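PDB 1QSA: soluble lytic murein transglycosylase from Escherichia coli, which cleaves the glycosidic bonds between N-acetylmuramic acid and N-acetylglucosamine in peptidoglycan, forming a 1,6-anhydro bond in the muramic acid residue. Local coordinates for residues Q105-Y110 with C139-S144; E465-Y470 with Y536-F541; G542-F547 with A611-R616. One frame throughout, in Å; residues are numbered along the deposited sequence.

How the interactions relate
Interaction 1 stands apart from the other two, its centre about 54 Å from that of interaction 2 and across the middle of the chain. It joins two helices of the alpha-superhelix through a buried disulfide, with a lysine chain laid over a tyrosine face beside it. Interactions 2 and 3, about 11 Å apart between centres, are joined along the chain: residues 536-541, ending helix 523-540, run through a Schellman motif, with Gly-542 as C-prime residue and Asn-543 N bonding back to Tyr-538 O, into helix 545-554. Interaction 2, partly buried, has no direct hydrogen bond across it and rests on a tyrosine face and a water. Interaction 3 is more buried, yet more polar, built round a carboxylate, with an exposed arginine at its margin.

Interaction 1. Residues Q105-Y110 with C139-S144; sequences QCNYYY and CDKLFS
Cys-139 is bonded to Cys-106 through a disulfide, Cys-139 SG lying 2.0 Å from Cys-106 SG. The torsion about the S-S bond is -92°, close to the value a relaxed disulfide prefers, and it fixes the two helices at a point where Cys-106 CA and Cys-139 CA are only 4.8 Å apart. Lys-141 reaches over to helix 102-114, crossing the Tyr-110 side chain at about a right angle. Its CG sits between the backbone N and the carbonyl carbon (chi1 59°), which sends the extended chain over one face of the Tyr-110 ring. Lys-141 CD lies over the ring centre, 3.7 Å from the Tyr-110 centroid, in a CH-pi contact. A bend at chi4 then turns Lys-141 NZ off the ring to Asn-107 OD1, 2.8 Å away, approaching almost in line with the carbonyl bond. The same ammonium group also bonds Ala-138 O, while Asn-107 ND2 is taken by Asn-80, so the amide is held at both ends. Any cation-pi pull of NZ on Tyr-110 is weak at best. Leu-142 packs between the disulfide and Tyr-110: Leu-142 CD2 touches Tyr-109 CB at 3.8 Å, and CD1 lies against the backbone at Tyr-110 N. Its buried side chain also meets Ala-125 of helix 118-129, and Trp-88 packs edge-to-face with Tyr-110. With segment axes 8.7 Å apart and inclined at 39°, helices 102-114 and 138-148 are two of the many packed helices that make up the alpha-superhelix of this enzyme, here additionally cross-linked by a disulfide.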
loop_
_atom_site.group_PDB
_atom_site.type_symbol
_atom_site.label_atom_id
_atom_site.label_comp_id
_atom_site.label_asym_id
_atom_site.label_seq_id
_atom_site.Cartn_x
_atom_site.Cartn_y
_atom_site.Cartn_z
ATOM N N GLN A 105 8.404 20.468 -10.568
ATOM C CA GLN A 105 7.396 21.536 -10.525
ATOM C C GLN A 105 7.913 22.715 -9.702
ATOM O O GLN A 105 7.705 23.874 -10.076
ATOM C CB GLN A 105 6.081 21.008 -9.961
ATOM C CG GLN A 105 5.381 20.045 -10.925
ATOM C CD GLN A 105 4.257 19.270 -10.265
ATOM O OE1 GLN A 105 3.899 19.528 -9.113
ATOM N NE2 GLN A 105 3.679 18.327 -11.002
ATOM N N CYS A 106 8.592 22.413 -8.594
ATOM C CA CYS A 106 9.181 23.452 -7.745
ATOM C C CYS A 106 10.143 24.281 -8.599
ATOM O O CYS A 106 10.148 25.508 -8.555
ATOM C CB CYS A 106 9.985 22.840 -6.605
ATOM S SG CYS A 106 9.049 21.861 -5.383
ATOM N N ASN A 107 10.955 23.597 -9.394
ATOM C CA ASN A 107 11.922 24.284 -10.239
ATOM C C ASN A 107 11.280 25.048 -11.399
ATOM O O ASN A 107 11.734 26.138 -11.769
ATOM C CB ASN A 107 12.978 23.289 -10.731
ATOM C CG ASN A 107 13.969 22.923 -9.637
ATOM O OD1 ASN A 107 14.411 23.790 -8.874
ATOM N ND2 ASN A 107 14.340 21.654 -9.566
ATOM N N TYR A 108 10.194 24.494 -11.934
ATOM C CA TYR A 108 9.451 25.114 -13.030
ATOM C C TYR A 108 8.891 26.463 -12.570
ATOM O O TYR A 108 9.027 27.478 -13.271
ATOM C CB TYR A 108 8.311 24.183 -13.453
ATOM C CG TYR A 108 7.346 24.752 -14.474
ATOM C CD1 TYR A 108 7.616 24.661 -15.849
ATOM C CD2 TYR A 108 6.140 25.343 -14.078
ATOM C CE1 TYR A 108 6.706 25.136 -16.802
ATOM C CE2 TYR A 108 5.219 25.825 -15.028
ATOM C CZ TYR A 108 5.509 25.711 -16.385
ATOM O OH TYR A 108 4.581 26.142 -17.315
ATOM N N TYR A 109 8.245 26.478 -11.403
ATOM C CA TYR A 109 7.697 27.734 -10.895
ATOM C C TYR A 109 8.759 28.733 -10.477
ATOM O O TYR A 109 8.573 29.930 -10.664
ATOM C CB TYR A 109 6.649 27.480 -9.819
ATOM C CG TYR A 109 5.424 26.879 -10.449
ATOM C CD1 TYR A 109 4.671 27.620 -11.367
ATOM C CD2 TYR A 109 5.052 25.562 -10.196
ATOM C CE1 TYR A 109 3.589 27.069 -12.011
ATOM C CE2 TYR A 109 3.955 24.991 -10.852
ATOM C CZ TYR A 109 3.233 25.757 -11.753
ATOM O OH TYR A 109 2.141 25.227 -12.392
ATOM N N TYR A 110 9.902 28.256 -9.984
ATOM C CA TYR A 110 10.979 29.184 -9.629
ATOM C C TYR A 110 11.512 29.777 -10.953
ATOM O O TYR A 110 11.844 30.965 -11.023
ATOM C CB TYR A 110 12.100 28.474 -8.872
ATOM C CG TYR A 110 13.143 29.411 -8.310
ATOM C CD1 TYR A 110 12.853 30.249 -7.226
ATOM C CD2 TYR A 110 14.430 29.444 -8.841
ATOM C CE1 TYR A 110 13.820 31.088 -6.684
ATOM C CE2 TYR A 110 15.411 30.282 -8.305
ATOM C CZ TYR A 110 15.099 31.100 -7.227
ATOM O OH TYR A 110 16.081 31.916 -6.695
ATOM N N CYS A 139 11.837 23.277 -3.494
ATOM C CA CYS A 139 10.748 24.225 -3.280
ATOM C C CYS A 139 11.077 25.319 -2.280
ATOM O O CYS A 139 10.400 26.353 -2.254
ATOM C CB CYS A 139 9.460 23.496 -2.843
ATOM S SG CYS A 139 8.225 23.287 -4.181
ATOM N N ASP A 140 12.110 25.113 -1.466
ATOM C CA ASP A 140 12.453 26.121 -0.461
ATOM C C ASP A 140 12.718 27.505 -1.054
ATOM O O ASP A 140 12.159 28.508 -0.579
ATOM C CB ASP A 140 13.627 25.646 0.403
ATOM C CG ASP A 140 13.257 24.444 1.281
ATOM O OD1 ASP A 140 12.048 24.187 1.499
ATOM O OD2 ASP A 140 14.180 23.763 1.765
ATOM N N LYS A 141 13.509 27.563 -2.120
ATOM C CA LYS A 141 13.810 28.851 -2.758
ATOM C C LYS A 141 12.536 29.507 -3.334
ATOM O O LYS A 141 12.390 30.736 -3.321
ATOM C CB LYS A 141 14.889 28.677 -3.838
ATOM C CG LYS A 141 14.536 27.689 -4.961
ATOM C CD LYS A 141 15.736 27.529 -5.918
ATOM C CE LYS A 141 15.425 26.572 -7.063
ATOM N NZ LYS A 141 15.211 25.182 -6.563
ATOM N N LEU A 142 11.613 28.676 -3.808
ATOM C CA LEU A 142 10.350 29.148 -4.372
ATOM C C LEU A 142 9.445 29.715 -3.275
ATOM O O LEU A 142 8.875 30.788 -3.440
ATOM C CB LEU A 142 9.616 28.015 -5.110
ATOM C CG LEU A 142 8.211 28.362 -5.633
ATOM C CD1 LEU A 142 8.241 29.482 -6.701
ATOM C CD2 LEU A 142 7.554 27.096 -6.189
ATOM N N PHE A 143 9.312 28.982 -2.166
ATOM C CA PHE A 143 8.484 29.434 -1.057
ATOM C C PHE A 143 9.070 30.719 -0.467
ATOM O O PHE A 143 8.334 31.583 -0.005
ATOM C CB PHE A 143 8.385 28.348 0.032
ATOM C CG PHE A 143 7.674 27.096 -0.408
ATOM C CD1 PHE A 143 6.704 27.136 -1.411
ATOM C CD2 PHE A 143 7.959 25.868 0.207
ATOM C CE1 PHE A 143 6.018 25.977 -1.802
ATOM C CE2 PHE A 143 7.283 24.703 -0.170
ATOM C CZ PHE A 143 6.312 24.751 -1.171
ATOM N N SER A 144 10.399 30.818 -0.471
ATOM C CA SER A 144 11.101 31.991 0.054
ATOM C C SER A 144 10.798 33.245 -0.766
ATOM O O SER A 144 10.411 34.272 -0.202
ATOM C CB SER A 144 12.608 31.736 0.086
ATOM O OG SER A 144 13.277 32.828 0.686
#

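Interaction 2. Residues E465-Y470 with Y536-F541; sequences EIPQSY and YVYQQF. With SO4 (sulfate ion), chain L.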
loop_
_atom_site.group_PDB
_atom_site.type_symbol
_atom_site.label_atom_id
_atom_site.label_comp_id
_atom_site.label_asym_id
_atom_site.label_seq_id
_atom_site.Cartn_x
_atom_site.Cartn_y
_atom_site.Cartn_z
ATOM N N GLU A 465 4.905 -29.667 5.959
ATOM C CA GLU A 465 3.479 -29.881 6.173
ATOM C C GLU A 465 2.607 -28.812 5.507
ATOM O O GLU A 465 1.446 -29.062 5.197
ATOM C CB GLU A 465 3.180 -29.938 7.671
ATOM C CG GLU A 465 4.004 -30.995 8.410
ATOM C CD GLU A 465 3.936 -30.829 9.909
ATOM O OE1 GLU A 465 4.542 -29.870 10.428
ATOM O OE2 GLU A 465 3.258 -31.650 10.576
ATOM N N ILE A 466 3.154 -27.615 5.303
ATOM C CA ILE A 466 2.399 -26.562 4.619
ATOM C C ILE A 466 2.040 -27.038 3.210
ATOM O O ILE A 466 2.881 -27.619 2.511
ATOM C CB ILE A 466 3.210 -25.215 4.489
ATOM C CG1 ILE A 466 4.625 -25.462 3.935
ATOM C CG2 ILE A 466 3.227 -24.473 5.835
ATOM C CD1 ILE A 466 5.319 -24.171 3.464
ATOM N N PRO A 467 0.765 -26.903 2.813
ATOM C CA PRO A 467 0.360 -27.331 1.466
ATOM C C PRO A 467 1.016 -26.459 0.383
ATOM O O PRO A 467 1.278 -25.272 0.600
ATOM C CB PRO A 467 -1.152 -27.098 1.475
ATOM C CG PRO A 467 -1.528 -27.254 2.906
ATOM C CD PRO A 467 -0.402 -26.525 3.625
ATOM N N GLN A 468 1.286 -27.043 -0.779
ATOM C CA GLN A 468 1.865 -26.270 -1.888
ATOM C C GLN A 468 0.958 -25.075 -2.230
ATOM O O GLN A 468 1.437 -23.958 -2.402
ATOM C CB GLN A 468 2.036 -27.140 -3.130
ATOM C CG GLN A 468 2.774 -26.407 -4.258
ATOM C CD GLN A 468 2.758 -27.179 -5.560
ATOM O OE1 GLN A 468 2.757 -28.408 -5.558
ATOM N NE2 GLN A 468 2.744 -26.462 -6.679
ATOM N N SER A 469 -0.349 -25.316 -2.301
ATOM C CA SER A 469 -1.328 -24.274 -2.614
ATOM C C SER A 469 -1.246 -23.110 -1.625
ATOM O O SER A 469 -1.361 -21.944 -2.010
ATOM C CB SER A 469 -2.746 -24.870 -2.609
ATOM O OG SER A 469 -3.117 -25.314 -1.305
ATOM N N TYR A 470 -1.014 -23.442 -0.362
ATOM C CA TYR A 470 -0.925 -22.448 0.692
ATOM C C TYR A 470 0.312 -21.560 0.526
ATOM O O TYR A 470 0.213 -20.334 0.660
ATOM C CB TYR A 470 -0.955 -23.130 2.061
ATOM C CG TYR A 470 -0.825 -22.165 3.203
ATOM C CD1 TYR A 470 -1.683 -21.059 3.309
ATOM C CD2 TYR A 470 0.189 -22.315 4.154
ATOM C CE1 TYR A 470 -1.526 -20.118 4.337
ATOM C CE2 TYR A 470 0.352 -21.388 5.180
ATOM C CZ TYR A 470 -0.505 -20.295 5.264
ATOM O OH TYR A 470 -0.314 -19.364 6.267
ATOM N N TYR A 536 7.700 -23.030 9.666
ATOM C CA TYR A 536 8.006 -22.804 11.074
ATOM C C TYR A 536 6.781 -22.260 11.823
ATOM O O TYR A 536 6.381 -22.835 12.837
ATOM C CB TYR A 536 9.200 -21.848 11.222
ATOM C CG TYR A 536 9.393 -21.295 12.625
ATOM C CD1 TYR A 536 9.684 -22.128 13.704
ATOM C CD2 TYR A 536 9.262 -19.931 12.867
ATOM C CE1 TYR A 536 9.841 -21.597 15.006
ATOM C CE2 TYR A 536 9.414 -19.404 14.146
ATOM C CZ TYR A 536 9.704 -20.233 15.202
ATOM O OH TYR A 536 9.881 -19.677 16.451
ATOM N N VAL A 537 6.174 -21.183 11.325
ATOM C CA VAL A 537 5.001 -20.634 12.017
ATOM C C VAL A 537 3.786 -21.568 11.904
ATOM O O VAL A 537 2.944 -21.614 12.800
ATOM C CB VAL A 537 4.666 -19.163 11.600
ATOM C CG1 VAL A 537 5.799 -18.220 12.039
ATOM C CG2 VAL A 537 4.417 -19.050 10.117
ATOM N N TYR A 538 3.717 -22.328 10.816
ATOM C CA TYR A 538 2.626 -23.277 10.616
ATOM C C TYR A 538 2.642 -24.368 11.713
ATOM O O TYR A 538 1.658 -24.553 12.431
ATOM C CB TYR A 538 2.729 -23.898 9.216
ATOM C CG TYR A 538 1.559 -24.777 8.788
ATOM C CD1 TYR A 538 0.301 -24.224 8.517
ATOM C CD2 TYR A 538 1.729 -26.148 8.592
ATOM C CE1 TYR A 538 -0.752 -25.020 8.053
ATOM C CE2 TYR A 538 0.684 -26.953 8.127
ATOM C CZ TYR A 538 -0.555 -26.371 7.858
ATOM O OH TYR A 538 -1.599 -27.140 7.405
ATOM N N GLN A 539 3.782 -25.037 11.897
ATOM C CA GLN A 539 3.875 -26.081 12.911
ATOM C C GLN A 539 3.775 -25.502 14.321
ATOM O O GLN A 539 3.175 -26.111 15.197
ATOM C CB GLN A 539 5.169 -26.902 12.737
ATOM C CG GLN A 539 6.480 -26.141 12.960
ATOM C CD GLN A 539 6.844 -25.979 14.437
ATOM O OE1 GLN A 539 6.641 -26.888 15.238
ATOM N NE2 GLN A 539 7.380 -24.813 14.793
ATOM N N GLN A 540 4.303 -24.293 14.510
ATOM C CA GLN A 540 4.279 -23.647 15.817
ATOM C C GLN A 540 2.848 -23.428 16.316
ATOM O O GLN A 540 2.565 -23.579 17.511
ATOM C CB GLN A 540 5.047 -22.330 15.801
ATOM C CG GLN A 540 5.278 -21.779 17.202
ATOM C CD GLN A 540 6.294 -20.667 17.230
ATOM O OE1 GLN A 540 5.958 -19.494 17.061
ATOM N NE2 GLN A 540 7.554 -21.029 17.449
ATOM N N PHE A 541 1.944 -23.115 15.392
ATOM C CA PHE A 541 0.551 -22.888 15.747
ATOM C C PHE A 541 -0.409 -24.030 15.410
ATOM O O PHE A 541 -1.588 -23.801 15.144
ATOM C CB PHE A 541 0.057 -21.562 15.160
ATOM C CG PHE A 541 0.671 -20.349 15.813
ATOM C CD1 PHE A 541 0.170 -19.857 17.011
ATOM C CD2 PHE A 541 1.770 -19.719 15.242
ATOM C CE1 PHE A 541 0.762 -18.753 17.636
ATOM C CE2 PHE A 541 2.363 -18.621 15.854
ATOM C CZ PHE A 541 1.860 -18.137 17.054
HETATM S S SO4 L . 0.348 -30.814 -0.779
HETATM O O1 SO4 L . 1.373 -29.776 -0.984
HETATM O O2 SO4 L . -0.973 -30.303 -1.182
HETATM O O3 SO4 L . 0.675 -31.999 -1.592
HETATM O O4 SO4 L . 0.300 -31.195 0.645
HETATM O O HOH W 1 -1.354 -29.841 6.767
#
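Tyr-538 lays its ring against Ile-466 within the Slt-type domain, which has a lysozyme-like fold, where the last turn of helix 523-540 meets the loop leading into helix 468-479. The apolar contact is centred on one ring face. Ile-466 CG2 stands over it at the inner end, 3.4 Å from Tyr-538 CG, and Ile-466 CA adds a CH-pi contact, 4.3 Å from the Tyr-538 ring centroid. The CG2 branch can press on the ring because CG1 takes the position between backbone N and carbonyl carbon (chi1 49°), leaving CG2 beside the N. Glu-465 CB comes to the ring edge, in its plane, 3.9 Å from Tyr-538 CE2. Pro-467 CD approaches the phenol end obliquely, and Tyr-470 makes a looser contact with the ring at CD1. The hydroxyl of Tyr-470 turns instead to Ser-549 and Ser-548 of helix 545-554, and its side chain lies about 9 Å from that of Glu-478, the predicted active-site residue.

Polar links across the contact are indirect. One water donates to Tyr-538 OH at 2.8 Å and, weakly, to Glu-465 O, joining the phenol to the loop backbone. Replacing Tyr-538 by an alanine would probably open a gap beneath Ile-466 CG2 and leave that water without its phenol acceptor. Gln-535 OE1, one residue before the helical segment, accepts from the backbone N of both Glu-465 and Ile-466.

At the start of helix 468-479, with Pro-467 in the N-cap position, a sulfate ion probably derived from the crystallisation liquor accepts a bond from Gln-468 N to its O1, 2.7 Å long with an N-H...O angle of 159°.

Interaction 3. Residues G542-F547 with A611-R616; sequences GNNRIF and ATEWGR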
loop_
_atom_site.group_PDB
_atom_site.type_symbol
_atom_site.label_atom_id
_atom_site.label_comp_id
_atom_site.label_asym_id
_atom_site.label_seq_id
_atom_site.Cartn_x
_atom_site.Cartn_y
_atom_site.Cartn_z
ATOM N N GLY A 542 0.102 -25.259 15.393
ATOM C CA GLY A 542 -0.761 -26.408 15.156
ATOM C C GLY A 542 -1.330 -26.643 13.771
ATOM O O GLY A 542 -2.461 -27.133 13.634
ATOM N N ASN A 543 -0.567 -26.282 12.745
ATOM C CA ASN A 543 -0.972 -26.506 11.360
ATOM C C ASN A 543 -2.300 -25.830 11.021
ATOM O O ASN A 543 -3.118 -26.366 10.270
ATOM C CB ASN A 543 -1.042 -28.016 11.067
ATOM C CG ASN A 543 0.335 -28.681 11.030
ATOM O OD1 ASN A 543 1.332 -28.121 11.497
ATOM N ND2 ASN A 543 0.386 -29.893 10.482
ATOM N N ASN A 544 -2.450 -24.602 11.503
ATOM C CA ASN A 544 -3.661 -23.817 11.271
ATOM C C ASN A 544 -3.287 -22.603 10.417
ATOM O O ASN A 544 -2.475 -21.784 10.833
ATOM C CB ASN A 544 -4.233 -23.397 12.631
ATOM C CG ASN A 544 -5.498 -22.582 12.504
ATOM O OD1 ASN A 544 -5.483 -21.485 11.938
ATOM N ND2 ASN A 544 -6.602 -23.096 13.056
ATOM N N ARG A 545 -3.877 -22.505 9.229
ATOM C CA ARG A 545 -3.562 -21.433 8.287
ATOM C C ARG A 545 -3.981 -20.037 8.727
ATOM O O ARG A 545 -3.416 -19.045 8.268
ATOM C CB ARG A 545 -4.088 -21.764 6.892
ATOM C CG ARG A 545 -3.397 -22.997 6.276
ATOM C CD ARG A 545 -4.120 -23.426 4.998
ATOM N NE ARG A 545 -5.546 -23.550 5.296
ATOM C CZ ARG A 545 -6.522 -22.962 4.610
ATOM N NH1 ARG A 545 -6.260 -22.289 3.491
ATOM N NH2 ARG A 545 -7.782 -23.101 5.018
ATOM N N ILE A 546 -4.960 -19.943 9.621
ATOM C CA ILE A 546 -5.351 -18.619 10.101
ATOM C C ILE A 546 -4.188 -18.087 10.943
ATOM O O ILE A 546 -3.728 -16.960 10.744
ATOM C CB ILE A 546 -6.655 -18.683 10.954
ATOM C CG1 ILE A 546 -7.842 -19.038 10.046
ATOM C CG2 ILE A 546 -6.894 -17.348 11.680
ATOM C CD1 ILE A 546 -9.149 -19.318 10.806
ATOM N N PHE A 547 -3.705 -18.926 11.862
ATOM C CA PHE A 547 -2.592 -18.541 12.736
ATOM C C PHE A 547 -1.281 -18.330 11.985
ATOM O O PHE A 547 -0.594 -17.333 12.214
ATOM C CB PHE A 547 -2.373 -19.581 13.845
ATOM C CG PHE A 547 -3.589 -19.839 14.704
ATOM C CD1 PHE A 547 -4.555 -18.864 14.878
ATOM C CD2 PHE A 547 -3.757 -21.079 15.335
ATOM C CE1 PHE A 547 -5.679 -19.104 15.664
ATOM C CE2 PHE A 547 -4.879 -21.333 16.126
ATOM C CZ PHE A 547 -5.841 -20.343 16.292
ATOM N N ALA A 611 -11.647 -29.120 8.281
ATOM C CA ALA A 611 -12.592 -29.418 9.360
ATOM C C ALA A 611 -11.990 -28.988 10.699
ATOM O O ALA A 611 -12.684 -28.442 11.549
ATOM C CB ALA A 611 -12.893 -30.910 9.392
ATOM N N THR A 612 -10.684 -29.192 10.854
ATOM C CA THR A 612 -9.997 -28.826 12.091
ATOM C C THR A 612 -9.974 -27.311 12.312
ATOM O O THR A 612 -10.287 -26.830 13.407
ATOM C CB THR A 612 -8.582 -29.432 12.128
ATOM O OG1 THR A 612 -8.698 -30.867 12.117
ATOM C CG2 THR A 612 -7.847 -29.009 13.390
ATOM N N GLU A 613 -9.658 -26.558 11.266
ATOM C CA GLU A 613 -9.640 -25.101 11.373
ATOM C C GLU A 613 -11.050 -24.577 11.649
ATOM O O GLU A 613 -11.249 -23.701 12.503
ATOM C CB GLU A 613 -9.123 -24.488 10.066
ATOM C CG GLU A 613 -7.633 -24.706 9.826
ATOM C CD GLU A 613 -7.215 -24.409 8.391
ATOM O OE1 GLU A 613 -8.080 -24.426 7.499
ATOM O OE2 GLU A 613 -6.012 -24.175 8.151
ATOM N N TRP A 614 -12.021 -25.096 10.900
ATOM C CA TRP A 614 -13.417 -24.678 11.020
ATOM C C TRP A 614 -14.039 -24.931 12.395
ATOM O O TRP A 614 -14.812 -24.106 12.882
ATOM C CB TRP A 614 -14.261 -25.388 9.950
ATOM C CG TRP A 614 -15.705 -24.940 9.868
ATOM C CD1 TRP A 614 -16.812 -25.595 10.361
ATOM C CD2 TRP A 614 -16.196 -23.757 9.228
ATOM N NE1 TRP A 614 -17.954 -24.886 10.063
ATOM C CE2 TRP A 614 -17.611 -23.757 9.367
ATOM C CE3 TRP A 614 -15.585 -22.701 8.550
ATOM C CZ2 TRP A 614 -18.417 -22.735 8.847
ATOM C CZ3 TRP A 614 -16.389 -21.681 8.030
ATOM C CH2 TRP A 614 -17.792 -21.711 8.184
ATOM N N GLY A 615 -13.673 -26.049 13.012
ATOM C CA GLY A 615 -14.262 -26.430 14.293
ATOM C C GLY A 615 -13.540 -26.130 15.590
ATOM O O GLY A 615 -14.111 -26.296 16.666
ATOM N N ARG A 616 -12.295 -25.687 15.493
ATOM C CA ARG A 616 -11.462 -25.366 16.644
ATOM C C ARG A 616 -12.031 -24.200 17.469
ATOM O O ARG A 616 -12.778 -23.366 16.956
ATOM C CB ARG A 616 -10.063 -24.998 16.149
ATOM C CG ARG A 616 -9.098 -24.697 17.249
ATOM C CD ARG A 616 -7.985 -23.797 16.785
ATOM N NE ARG A 616 -7.350 -23.208 17.951
ATOM C CZ ARG A 616 -6.267 -23.696 18.539
ATOM N NH1 ARG A 616 -5.648 -24.750 18.024
ATOM N NH2 ARG A 616 -5.774 -23.093 19.613
HETATM O O HOH W 2 -4.367 -26.496 7.298
#
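Glu-613 OE2 is gripped by two nitrogens of Arg-545 and by a water. The backbone N of Arg-545 reaches Glu-613 OE2 at 2.9 Å from the anti side, somewhat out of the carboxylate plane, while Arg-545 NE, 3.0 Å from Glu-613 OE2, meets that oxygen's syn lone pair. Arg-545 NH2 completes a side-on, bidentate salt bridge to Glu-613 OE1, 2.8 Å long and in the guanidinium plane, with the two flat groups 29° apart. A bend at chi3 (-51°) swings the guanidinium back to lie alongside the acid. The water bridges OE2 to Asn-543 O, and Ser-610 N donates to OE1, so both carboxylate oxygens of this buried acid are satisfied; the arginine has a second acidic partner in Asp-595.

Asn-544 is the N-cap of helix 545-554 in the Slt-type domain: Asn-544 OD1 accepts from Phe-547 N at 3.1 Å and weakly from Ile-546 N. Thus Glu-613, from the short helix 611-615 near the C-terminus, meets the first turn of a capped helix, whose dipole would probably favour its negative charge. Asn-544 ND2 passes 3.8 Å from Glu-613 CG and bonds Tyr-618 OH. Less certain is a contact towards the surface, where Arg-616, in one of its two modelled conformers, turns a guanidinium face onto the edge of the Phe-547 ring, the planes 89° apart, with Arg-616 NE 3.6 Å from Phe-547 CE2.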